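Dihydrodipicolinate synthase (Oceanobacillus iheyensis HTE831, PDB 3D0C) probably catalyses the condensation of pyruvate with aspartate semialdehyde to 4-hydroxy-tetrahydrodipicolinate, a step of lysine biosynthesis. Local coordinates at residues A200-H205 / K237-W242; E249-K254 / L291-L296; S140-K145 / D161-I166. The protein carries 1 engineered substitution. All coordinates share one frame; numbering follows the deposited sequence.

Contact 1 (A200-H205 / K237-W242)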
loop_
_atom_site.group_PDB
_atom_site.type_symbol
_atom_site.label_atom_id
_atom_site.label_comp_id
_atom_site.label_asym_id
_atom_site.label_seq_id
_atom_site.Cartn_x
_atom_site.Cartn_y
_atom_site.Cartn_z
ATOM N N ALA A 200 -14.280 15.365 -12.009
ATOM C CA ALA A 200 -14.132 16.807 -11.853
ATOM C C ALA A 200 -15.423 17.637 -11.877
ATOM O O ALA A 200 -15.631 18.487 -11.007
ATOM C CB ALA A 200 -13.146 17.342 -12.897
ATOM N N PRO A 201 -16.303 17.413 -12.871
ATOM C CA PRO A 201 -17.557 18.168 -12.966
ATOM C C PRO A 201 -18.412 18.073 -11.715
ATOM O O PRO A 201 -18.947 19.071 -11.239
ATOM C CB PRO A 201 -18.250 17.542 -14.174
ATOM C CG PRO A 201 -17.111 17.113 -15.024
ATOM C CD PRO A 201 -16.181 16.483 -14.006
ATOM N N PHE A 202 -18.531 16.869 -11.174
ATOM C CA PHE A 202 -19.352 16.679 -9.988
ATOM C C PHE A 202 -18.704 17.274 -8.751
ATOM O O PHE A 202 -19.389 17.873 -7.917
ATOM C CB PHE A 202 -19.644 15.191 -9.799
ATOM C CG PHE A 202 -20.281 14.567 -10.999
ATOM C CD1 PHE A 202 -21.607 14.842 -11.322
ATOM C CD2 PHE A 202 -19.527 13.790 -11.869
ATOM C CE1 PHE A 202 -22.169 14.362 -12.498
ATOM C CE2 PHE A 202 -20.079 13.306 -13.048
ATOM C CZ PHE A 202 -21.405 13.595 -13.363
ATOM N N PHE A 203 -17.386 17.122 -8.638
ATOM C CA PHE A 203 -16.660 17.670 -7.498
ATOM C C PHE A 203 -16.721 19.189 -7.513
ATOM O O PHE A 203 -16.815 19.822 -6.457
ATOM C CB PHE A 203 -15.197 17.236 -7.530
ATOM C CG PHE A 203 -14.933 15.929 -6.836
ATOM C CD1 PHE A 203 -15.583 14.765 -7.240
ATOM C CD2 PHE A 203 -14.026 15.859 -5.787
ATOM C CE1 PHE A 203 -15.331 13.550 -6.603
ATOM C CE2 PHE A 203 -13.767 14.653 -5.146
ATOM C CZ PHE A 203 -14.420 13.492 -5.555
ATOM N N TYR A 204 -16.653 19.760 -8.715
ATOM C CA TYR A 204 -16.692 21.211 -8.894
ATOM C C TYR A 204 -18.024 21.781 -8.457
ATOM O O TYR A 204 -18.079 22.812 -7.784
ATOM C CB TYR A 204 -16.440 21.587 -10.356
ATOM C CG TYR A 204 -15.032 22.045 -10.620
ATOM C CD1 TYR A 204 -13.966 21.150 -10.552
ATOM C CD2 TYR A 204 -14.757 23.381 -10.914
ATOM C CE1 TYR A 204 -12.656 21.569 -10.770
ATOM C CE2 TYR A 204 -13.449 23.816 -11.134
ATOM C CZ TYR A 204 -12.403 22.902 -11.060
ATOM O OH TYR A 204 -11.106 23.305 -11.273
ATOM N N HIS A 205 -19.101 21.115 -8.849
ATOM C CA HIS A 205 -20.422 21.571 -8.456
ATOM C C HIS A 205 -20.509 21.552 -6.932
ATOM O O HIS A 205 -21.222 22.363 -6.337
ATOM C CB HIS A 205 -21.507 20.668 -9.049
ATOM C CG HIS A 205 -22.880 20.978 -8.546
ATOM N ND1 HIS A 205 -23.522 22.171 -8.815
ATOM C CD2 HIS A 205 -23.721 20.273 -7.753
ATOM C CE1 HIS A 205 -24.691 22.186 -8.208
ATOM N NE2 HIS A 205 -24.839 21.046 -7.554
ATOM N N LYS A 237 -20.753 22.740 -22.476
ATOM C CA LYS A 237 -19.392 22.400 -22.859
ATOM C C LYS A 237 -18.775 21.442 -21.830
ATOM O O LYS A 237 -18.033 20.522 -22.187
ATOM C CB LYS A 237 -18.547 23.672 -22.986
ATOM C CG LYS A 237 -17.133 23.415 -23.482
ATOM C CD LYS A 237 -17.139 22.714 -24.835
ATOM C CE LYS A 237 -15.741 22.279 -25.258
ATOM N NZ LYS A 237 -14.812 23.426 -25.428
ATOM N N ILE A 238 -19.087 21.658 -20.556
ATOM C CA ILE A 238 -18.570 20.807 -19.489
ATOM C C ILE A 238 -18.907 19.346 -19.780
ATOM O O ILE A 238 -18.029 18.479 -19.808
ATOM C CB ILE A 238 -19.180 21.204 -18.132
ATOM C CG1 ILE A 238 -18.649 22.572 -17.700
ATOM C CG2 ILE A 238 -18.870 20.138 -17.094
ATOM C CD1 ILE A 238 -19.292 23.121 -16.429
ATOM N N TRP A 239 -20.192 19.086 -20.002
ATOM C CA TRP A 239 -20.671 17.743 -20.299
ATOM C C TRP A 239 -20.109 17.194 -21.612
ATOM O O TRP A 239 -19.839 16.001 -21.714
ATOM C CB TRP A 239 -22.204 17.730 -20.355
ATOM C CG TRP A 239 -22.874 17.982 -19.035
ATOM C CD1 TRP A 239 -24.058 18.636 -18.830
ATOM C CD2 TRP A 239 -22.421 17.560 -17.740
ATOM N NE1 TRP A 239 -24.370 18.648 -17.489
ATOM C CE2 TRP A 239 -23.384 17.992 -16.798
ATOM C CE3 TRP A 239 -21.300 16.853 -17.284
ATOM C CZ2 TRP A 239 -23.254 17.748 -15.427
ATOM C CZ3 TRP A 239 -21.173 16.610 -15.924
ATOM C CH2 TRP A 239 -22.146 17.054 -15.011
ATOM N N ASP A 240 -19.944 18.046 -22.623
ATOM C CA ASP A 240 -19.401 17.580 -23.904
ATOM C C ASP A 240 -17.939 17.125 -23.762
ATOM O O ASP A 240 -17.569 16.061 -24.262
ATOM C CB ASP A 240 -19.487 18.685 -24.966
ATOM C CG ASP A 240 -20.891 18.844 -25.547
ATOM O OD1 ASP A 240 -21.759 17.963 -25.341
ATOM O OD2 ASP A 240 -21.123 19.864 -26.226
ATOM N N VAL A 241 -17.109 17.925 -23.094
ATOM C CA VAL A 241 -15.699 17.552 -22.929
ATOM C C VAL A 241 -15.611 16.315 -22.052
ATOM O O VAL A 241 -14.795 15.421 -22.298
ATOM C CB VAL A 241 -14.858 18.676 -22.272
ATOM C CG1 VAL A 241 -13.386 18.242 -22.171
ATOM C CG2 VAL A 241 -14.969 19.953 -23.089
ATOM N N TRP A 242 -16.472 16.280 -21.038
ATOM C CA TRP A 242 -16.555 15.176 -20.089
ATOM C C TRP A 242 -16.826 13.857 -20.807
ATOM O O TRP A 242 -16.114 12.875 -20.597
ATOM C CB TRP A 242 -17.671 15.466 -19.077
ATOM C CG TRP A 242 -18.012 14.341 -18.158
ATOM C CD1 TRP A 242 -17.281 13.889 -17.096
ATOM C CD2 TRP A 242 -19.194 13.541 -18.200
ATOM N NE1 TRP A 242 -17.939 12.858 -16.473
ATOM C CE2 TRP A 242 -19.119 12.624 -17.130
ATOM C CE3 TRP A 242 -20.316 13.511 -19.038
ATOM C CZ2 TRP A 242 -20.122 11.686 -16.876
ATOM C CZ3 TRP A 242 -21.314 12.577 -18.785
ATOM C CH2 TRP A 242 -21.208 11.678 -17.711
#
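Trp242 NE1 stands 4.1 Å from Phe202 CE2 and gives its hydrogen to the backbone O of Lys198, one turn earlier in the helix that carries Phe202. The indole is thus tethered by its one polar atom to the helix on which it packs. Its reach follows from the first torsion: CG is anti to the backbone N (chi1 172°), which sends the ring system across toward 200-205. There the edge of Phe202 is turned to the face of the five-membered ring in an offset edge-to-face pair, with centroids 5.8 Å apart and planes at 83°. Trp239 completes the aromatic cluster. Its CH2 comes to 3.7 Å from Phe202 CE1, the two rings meeting obliquely, while its CE3 sits over a face of the Trp242 indole near the rim.

Pro201 fits between these residues as an aliphatic wedge. Its CB lies 3.5 Å from Trp239 CZ3 and 4.0 Å from Ile238 CG2, and its CG reaches Trp242 CD1 at 3.8 Å. Having no N-H, the proline cannot make the usual helical bond to the preceding turn, and the helix is kinked here. Ile238 continues the packing beyond the pair, onto Ala229 and Leu230 of helix 220-232.

The short helical axes approach to 11.1 Å and run roughly antiparallel, at 148°. This is aromatic helix-to-helix packing away from the predicted catalytic residues, and it fastens the first C-terminal helix, 235-257, to helix 196-206, which follows the seventh strand of the TIM barrel.

Contact 2 (E249-K254 / L291-L296)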
loop_
_atom_site.group_PDB
_atom_site.type_symbol
_atom_site.label_atom_id
_atom_site.label_comp_id
_atom_site.label_asym_id
_atom_site.label_seq_id
_atom_site.Cartn_x
_atom_site.Cartn_y
_atom_site.Cartn_z
ATOM N N GLU A 249 -10.457 7.628 -19.287
ATOM C CA GLU A 249 -10.383 7.368 -17.859
ATOM C C GLU A 249 -10.957 6.001 -17.535
ATOM O O GLU A 249 -10.468 5.322 -16.638
ATOM C CB GLU A 249 -11.107 8.473 -17.083
ATOM C CG GLU A 249 -10.431 9.830 -17.237
ATOM C CD GLU A 249 -9.019 9.850 -16.656
ATOM O OE1 GLU A 249 -8.882 9.840 -15.417
ATOM O OE2 GLU A 249 -8.045 9.868 -17.437
ATOM N N ASP A 250 -11.983 5.578 -18.265
ATOM C CA ASP A 250 -12.546 4.258 -18.003
ATOM C C ASP A 250 -11.536 3.165 -18.365
ATOM O O ASP A 250 -11.420 2.162 -17.660
ATOM C CB ASP A 250 -13.862 4.058 -18.764
ATOM C CG ASP A 250 -15.025 4.779 -18.102
ATOM O OD1 ASP A 250 -14.903 5.142 -16.908
ATOM O OD2 ASP A 250 -16.062 4.974 -18.762
ATOM N N LEU A 251 -10.803 3.348 -19.458
ATOM C CA LEU A 251 -9.795 2.357 -19.833
ATOM C C LEU A 251 -8.744 2.267 -18.733
ATOM O O LEU A 251 -8.300 1.176 -18.375
ATOM C CB LEU A 251 -9.102 2.739 -21.143
ATOM C CG LEU A 251 -9.838 2.400 -22.443
ATOM C CD1 LEU A 251 -9.101 3.005 -23.642
ATOM C CD2 LEU A 251 -9.934 0.888 -22.577
ATOM N N ARG A 252 -8.352 3.412 -18.192
ATOM C CA ARG A 252 -7.332 3.440 -17.146
ATOM C C ARG A 252 -7.797 2.729 -15.886
ATOM O O ARG A 252 -6.993 2.126 -15.167
ATOM C CB ARG A 252 -6.966 4.882 -16.792
ATOM C CG ARG A 252 -6.358 5.679 -17.931
ATOM C CD ARG A 252 -6.058 7.102 -17.495
ATOM N NE ARG A 252 -5.033 7.155 -16.455
ATOM C CZ ARG A 252 -4.840 8.199 -15.656
ATOM N NH1 ARG A 252 -5.609 9.275 -15.771
ATOM N NH2 ARG A 252 -3.875 8.174 -14.748
ATOM N N ALA A 253 -9.099 2.790 -15.627
ATOM C CA ALA A 253 -9.655 2.186 -14.429
ATOM C C ALA A 253 -9.885 0.673 -14.509
ATOM O O ALA A 253 -10.128 0.038 -13.488
ATOM C CB ALA A 253 -10.958 2.908 -14.048
ATOM N N LYS A 254 -9.793 0.088 -15.700
ATOM C CA LYS A 254 -10.011 -1.355 -15.839
ATOM C C LYS A 254 -9.041 -2.189 -15.007
ATOM O O LYS A 254 -7.912 -1.774 -14.744
ATOM C CB LYS A 254 -9.890 -1.798 -17.301
ATOM C CG LYS A 254 -10.916 -1.202 -18.248
ATOM C CD LYS A 254 -10.905 -1.945 -19.588
ATOM C CE LYS A 254 -11.413 -3.380 -19.434
ATOM N NZ LYS A 254 -11.403 -4.158 -20.708
ATOM N N LEU A 291 -6.362 -2.763 -28.373
ATOM C CA LEU A 291 -7.233 -2.454 -29.503
ATOM C C LEU A 291 -8.224 -1.349 -29.131
ATOM O O LEU A 291 -8.454 -0.413 -29.902
ATOM C CB LEU A 291 -7.987 -3.719 -29.929
ATOM C CG LEU A 291 -9.007 -3.595 -31.064
ATOM C CD1 LEU A 291 -8.351 -2.969 -32.293
ATOM C CD2 LEU A 291 -9.571 -4.977 -31.383
ATOM N N GLU A 292 -8.799 -1.449 -27.936
ATOM C CA GLU A 292 -9.756 -0.445 -27.482
ATOM C C GLU A 292 -9.121 0.934 -27.424
ATOM O O GLU A 292 -9.753 1.932 -27.779
ATOM C CB GLU A 292 -10.319 -0.811 -26.107
ATOM C CG GLU A 292 -11.519 -1.737 -26.166
ATOM C CD GLU A 292 -12.346 -1.700 -24.890
ATOM O OE1 GLU A 292 -12.716 -0.587 -24.449
ATOM O OE2 GLU A 292 -12.634 -2.786 -24.339
ATOM N N LEU A 293 -7.868 0.993 -26.981
ATOM C CA LEU A 293 -7.170 2.265 -26.891
ATOM C C LEU A 293 -6.905 2.829 -28.282
ATOM O O LEU A 293 -7.105 4.022 -28.534
ATOM C CB LEU A 293 -5.847 2.087 -26.143
ATOM C CG LEU A 293 -4.964 3.334 -26.062
ATOM C CD1 LEU A 293 -5.725 4.486 -25.413
ATOM C CD2 LEU A 293 -3.717 3.005 -25.271
ATOM N N GLU A 294 -6.449 1.965 -29.185
ATOM C CA GLU A 294 -6.157 2.386 -30.552
ATOM C C GLU A 294 -7.408 2.972 -31.209
ATOM O O GLU A 294 -7.337 3.988 -31.905
ATOM C CB GLU A 294 -5.622 1.203 -31.371
ATOM C CG GLU A 294 -4.345 0.579 -30.803
ATOM C CD GLU A 294 -3.843 -0.605 -31.619
ATOM O OE1 GLU A 294 -4.647 -1.202 -32.370
ATOM O OE2 GLU A 294 -2.647 -0.948 -31.500
ATOM N N GLU A 295 -8.549 2.334 -30.980
ATOM C CA GLU A 295 -9.810 2.801 -31.548
ATOM C C GLU A 295 -10.215 4.156 -30.965
ATOM O O GLU A 295 -10.746 5.008 -31.680
ATOM C CB GLU A 295 -10.922 1.788 -31.283
ATOM C CG GLU A 295 -10.628 0.386 -31.802
ATOM C CD GLU A 295 -11.821 -0.547 -31.674
ATOM O OE1 GLU A 295 -12.313 -0.739 -30.540
ATOM O OE2 GLU A 295 -12.268 -1.089 -32.709
ATOM N N LEU A 296 -9.982 4.347 -29.666
ATOM C CA LEU A 296 -10.319 5.613 -29.026
ATOM C C LEU A 296 -9.494 6.730 -29.649
ATOM O O LEU A 296 -10.012 7.809 -29.938
ATOM C CB LEU A 296 -10.048 5.556 -27.515
ATOM C CG LEU A 296 -10.131 6.894 -26.764
ATOM C CD1 LEU A 296 -11.484 7.550 -26.998
ATOM C CD2 LEU A 296 -9.908 6.652 -25.276
#
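Leu251 and Leu296 meet through different first torsions: CG of Leu251 lies beside its backbone N, anti to the carbonyl carbon (chi1 -81°), whereas CG of Leu296 is anti to N (chi1 170°). The two side chains slide past each other in opposite directions, and Leu251 CD1 ends 4.1 Å from Leu296 CD2. The same methyl rests 3.9 Å from Leu293 CA, against the backbone of the facing helix, and 4.1 Å from Leu293 CD1. The other branch, CD2, crosses Glu292 at a slant, 3.9 Å from its CB and 3.7 Å from OE1. Leu251 also touches Ile263 of helix 260-270. With an alanine at this position the methyls that reach Leu293 CD1 and Leu296 CD2 are lost, which is likely to open a gap between the helices.

At the solvent-side margin Lys254 NZ stays 4.1 Å from Glu292 OE2, too far for a salt bridge; its ion-pair partner is Asp289, and Glu292 would probably add a weaker attraction.

The axes run nearly antiparallel, at 168° and 11.0 Å apart. Leucine packing with charged residues at its border joins helix 235-257 to helix 287-303 and, with helix 260-270, belongs to the C-terminal helical region that follows the barrel in DapA-family enzymes.

Contact 3 (S140-K145 / D161-I166)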
loop_
_atom_site.group_PDB
_atom_site.type_symbol
_atom_site.label_atom_id
_atom_site.label_comp_id
_atom_site.label_asym_id
_atom_site.label_seq_id
_atom_site.Cartn_x
_atom_site.Cartn_y
_atom_site.Cartn_z
ATOM N N SER A 140 2.139 21.170 2.812
ATOM C CA SER A 140 1.770 19.834 2.410
ATOM C C SER A 140 0.348 19.764 1.902
ATOM O O SER A 140 -0.522 20.552 2.249
ATOM C CB SER A 140 1.835 18.862 3.595
ATOM O OG SER A 140 3.149 18.704 4.080
ATOM N N ILE A 141 0.133 18.771 1.066
ATOM C CA ILE A 141 -1.190 18.450 0.572
ATOM C C ILE A 141 -1.357 16.965 0.916
ATOM O O ILE A 141 -0.357 16.221 0.930
ATOM C CB ILE A 141 -1.298 18.630 -0.941
ATOM C CG1 ILE A 141 -1.243 20.118 -1.295
ATOM C CG2 ILE A 141 -2.608 18.031 -1.449
ATOM C CD1 ILE A 141 -1.119 20.365 -2.780
ATOM N N ILE A 142 -2.597 16.563 1.235
ATOM C CA ILE A 142 -2.905 15.167 1.561
ATOM C C ILE A 142 -3.784 14.495 0.506
ATOM O O ILE A 142 -4.825 15.028 0.115
ATOM C CB ILE A 142 -3.615 15.030 2.923
ATOM C CG1 ILE A 142 -2.651 15.467 4.022
ATOM C CG2 ILE A 142 -4.093 13.581 3.180
ATOM C CD1 ILE A 142 -3.213 15.694 5.409
ATOM N N TYR A 143 -3.310 13.344 0.022
ATOM C CA TYR A 143 -4.043 12.529 -0.935
ATOM C C TYR A 143 -4.897 11.620 -0.052
ATOM O O TYR A 143 -4.406 10.654 0.538
ATOM C CB TYR A 143 -3.077 11.710 -1.785
ATOM C CG TYR A 143 -3.769 10.875 -2.842
ATOM C CD1 TYR A 143 -4.635 11.453 -3.777
ATOM C CD2 TYR A 143 -3.522 9.511 -2.938
ATOM C CE1 TYR A 143 -5.236 10.675 -4.793
ATOM C CE2 TYR A 143 -4.107 8.735 -3.937
ATOM C CZ TYR A 143 -4.956 9.313 -4.860
ATOM O OH TYR A 143 -5.490 8.506 -5.840
ATOM N N PHE A 144 -6.174 11.969 0.036
ATOM C CA PHE A 144 -7.157 11.271 0.865
ATOM C C PHE A 144 -8.060 10.352 0.035
ATOM O O PHE A 144 -8.976 10.817 -0.651
ATOM C CB PHE A 144 -8.013 12.323 1.580
ATOM C CG PHE A 144 -8.670 11.834 2.834
ATOM C CD1 PHE A 144 -7.953 11.751 4.019
ATOM C CD2 PHE A 144 -10.014 11.470 2.834
ATOM C CE1 PHE A 144 -8.562 11.311 5.194
ATOM C CE2 PHE A 144 -10.636 11.028 3.999
ATOM C CZ PHE A 144 -9.906 10.950 5.185
ATOM N N LYS A 145 -7.834 9.043 0.123
ATOM C CA LYS A 145 -8.614 8.107 -0.675
ATOM C C LYS A 145 -9.189 6.893 0.053
ATOM O O LYS A 145 -9.805 6.035 -0.580
ATOM C CB LYS A 145 -7.751 7.608 -1.833
ATOM C CG LYS A 145 -6.636 6.680 -1.375
ATOM C CD LYS A 145 -5.653 6.368 -2.495
ATOM C CE LYS A 145 -6.334 5.730 -3.696
ATOM N NZ LYS A 145 -5.405 5.629 -4.863
ATOM N N ASP A 161 -1.392 25.625 9.374
ATOM C CA ASP A 161 -0.971 26.522 8.307
ATOM C C ASP A 161 -0.329 25.787 7.133
ATOM O O ASP A 161 -0.618 26.090 5.970
ATOM C CB ASP A 161 0.011 27.560 8.851
ATOM C CG ASP A 161 -0.689 28.729 9.511
ATOM O OD1 ASP A 161 -1.517 29.369 8.827
ATOM O OD2 ASP A 161 -0.422 29.009 10.703
ATOM N N LYS A 162 0.526 24.812 7.431
ATOM C CA LYS A 162 1.216 24.071 6.377
ATOM C C LYS A 162 0.319 23.176 5.528
ATOM O O LYS A 162 0.686 22.843 4.400
ATOM C CB LYS A 162 2.353 23.237 6.967
ATOM C CG LYS A 162 3.468 24.069 7.577
ATOM C CD LYS A 162 4.537 23.168 8.167
ATOM C CE LYS A 162 5.560 23.981 8.933
ATOM N NZ LYS A 162 6.724 23.173 9.386
ATOM N N LEU A 163 -0.831 22.761 6.058
ATOM C CA LEU A 163 -1.733 21.928 5.265
ATOM C C LEU A 163 -2.520 22.898 4.384
ATOM O O LEU A 163 -3.472 23.522 4.842
ATOM C CB LEU A 163 -2.684 21.137 6.163
ATOM C CG LEU A 163 -3.691 20.253 5.423
ATOM C CD1 LEU A 163 -2.947 19.348 4.452
ATOM C CD2 LEU A 163 -4.491 19.420 6.416
ATOM N N VAL A 164 -2.117 23.008 3.120
ATOM C CA VAL A 164 -2.735 23.934 2.176
ATOM C C VAL A 164 -3.666 23.317 1.134
ATOM O O VAL A 164 -4.218 24.025 0.284
ATOM C CB VAL A 164 -1.654 24.721 1.423
ATOM C CG1 VAL A 164 -0.851 25.572 2.406
ATOM C CG2 VAL A 164 -0.739 23.761 0.686
ATOM N N GLY A 165 -3.830 22.000 1.182
ATOM C CA GLY A 165 -4.715 21.359 0.231
ATOM C C GLY A 165 -5.014 19.899 0.509
ATOM O O GLY A 165 -4.268 19.220 1.217
ATOM N N ILE A 166 -6.129 19.431 -0.038
ATOM C CA ILE A 166 -6.535 18.036 0.083
ATOM C C ILE A 166 -6.913 17.543 -1.304
ATOM O O ILE A 166 -7.797 18.112 -1.948
ATOM C CB ILE A 166 -7.794 17.836 0.965
ATOM C CG1 ILE A 166 -7.576 18.395 2.372
ATOM C CG2 ILE A 166 -8.111 16.344 1.059
ATOM C CD1 ILE A 166 -6.527 17.645 3.173
#
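Ile142 can be followed outward over its neighbour strand: CB lies 3.9 Å from Ile166 CD1, and CG1 is 3.9 Å from Leu163 CD1. The terminal CD1 touches both Leu163 methyls, CD1 at 3.8 Å and CD2 at 4.1 Å. With CG1 anti to the carbonyl carbon (chi1 -65°), the branch is directed to Leu163 and crosses its side chain at about a right angle. Leu157 of helix 152-157 covers both Ile142 and Leu163.

Underneath, the parallel strands are joined by backbone bonds. Ser140 N binds Lys162 O at 2.7 Å and almost straight (167°), Ser140 O accepts from Val164 N at 3.1 Å, and Ile142 N reaches Gly165 O, also at 3.1 Å. From Ser140 to Ile142 is two residues, but from their partners Leu163 to Ile166 is three. Val164, with psi near 0°, takes up the extra residue, and Gly165 N is buried there without a partner.

On the other face, Ile141 CG2 lies 3.4 Å from Gly165 O, next to the backbone of a residue that has no side chain. Farther along, Tyr143 OH accepts a hydrogen bond from Lys145 NZ; this tyrosine is the predicted proton donor/acceptor. The two strands and helix 152-157 form one right-handed beta-alpha-beta unit of the TIM barrel, whose strands 140-144 and 163-168 carry the residues predicted to be catalytic.

How the contacts relate
Contact 3 lies in the barrel wall beside the predicted active site: it contains Tyr143, the predicted proton donor/acceptor, and its Ile141 side chain lies about 4 Å from that of Lys167, the predicted Schiff-base lysine. Contacts 1 and 2 lie away from these residues and share helix 235-257, which packs first on barrel helix 196-206 and then on helix 287-303. Their centres are 20 Å apart. Lys198, whose O serves contact 1, also forms a salt bridge through NZ with Asp250, a residue of 249-254 that does not itself touch 291-296. From contact 3 the centres of contacts 1 and 2 are 23 and 31 Å away, contact 2 being across the chain's centre from it.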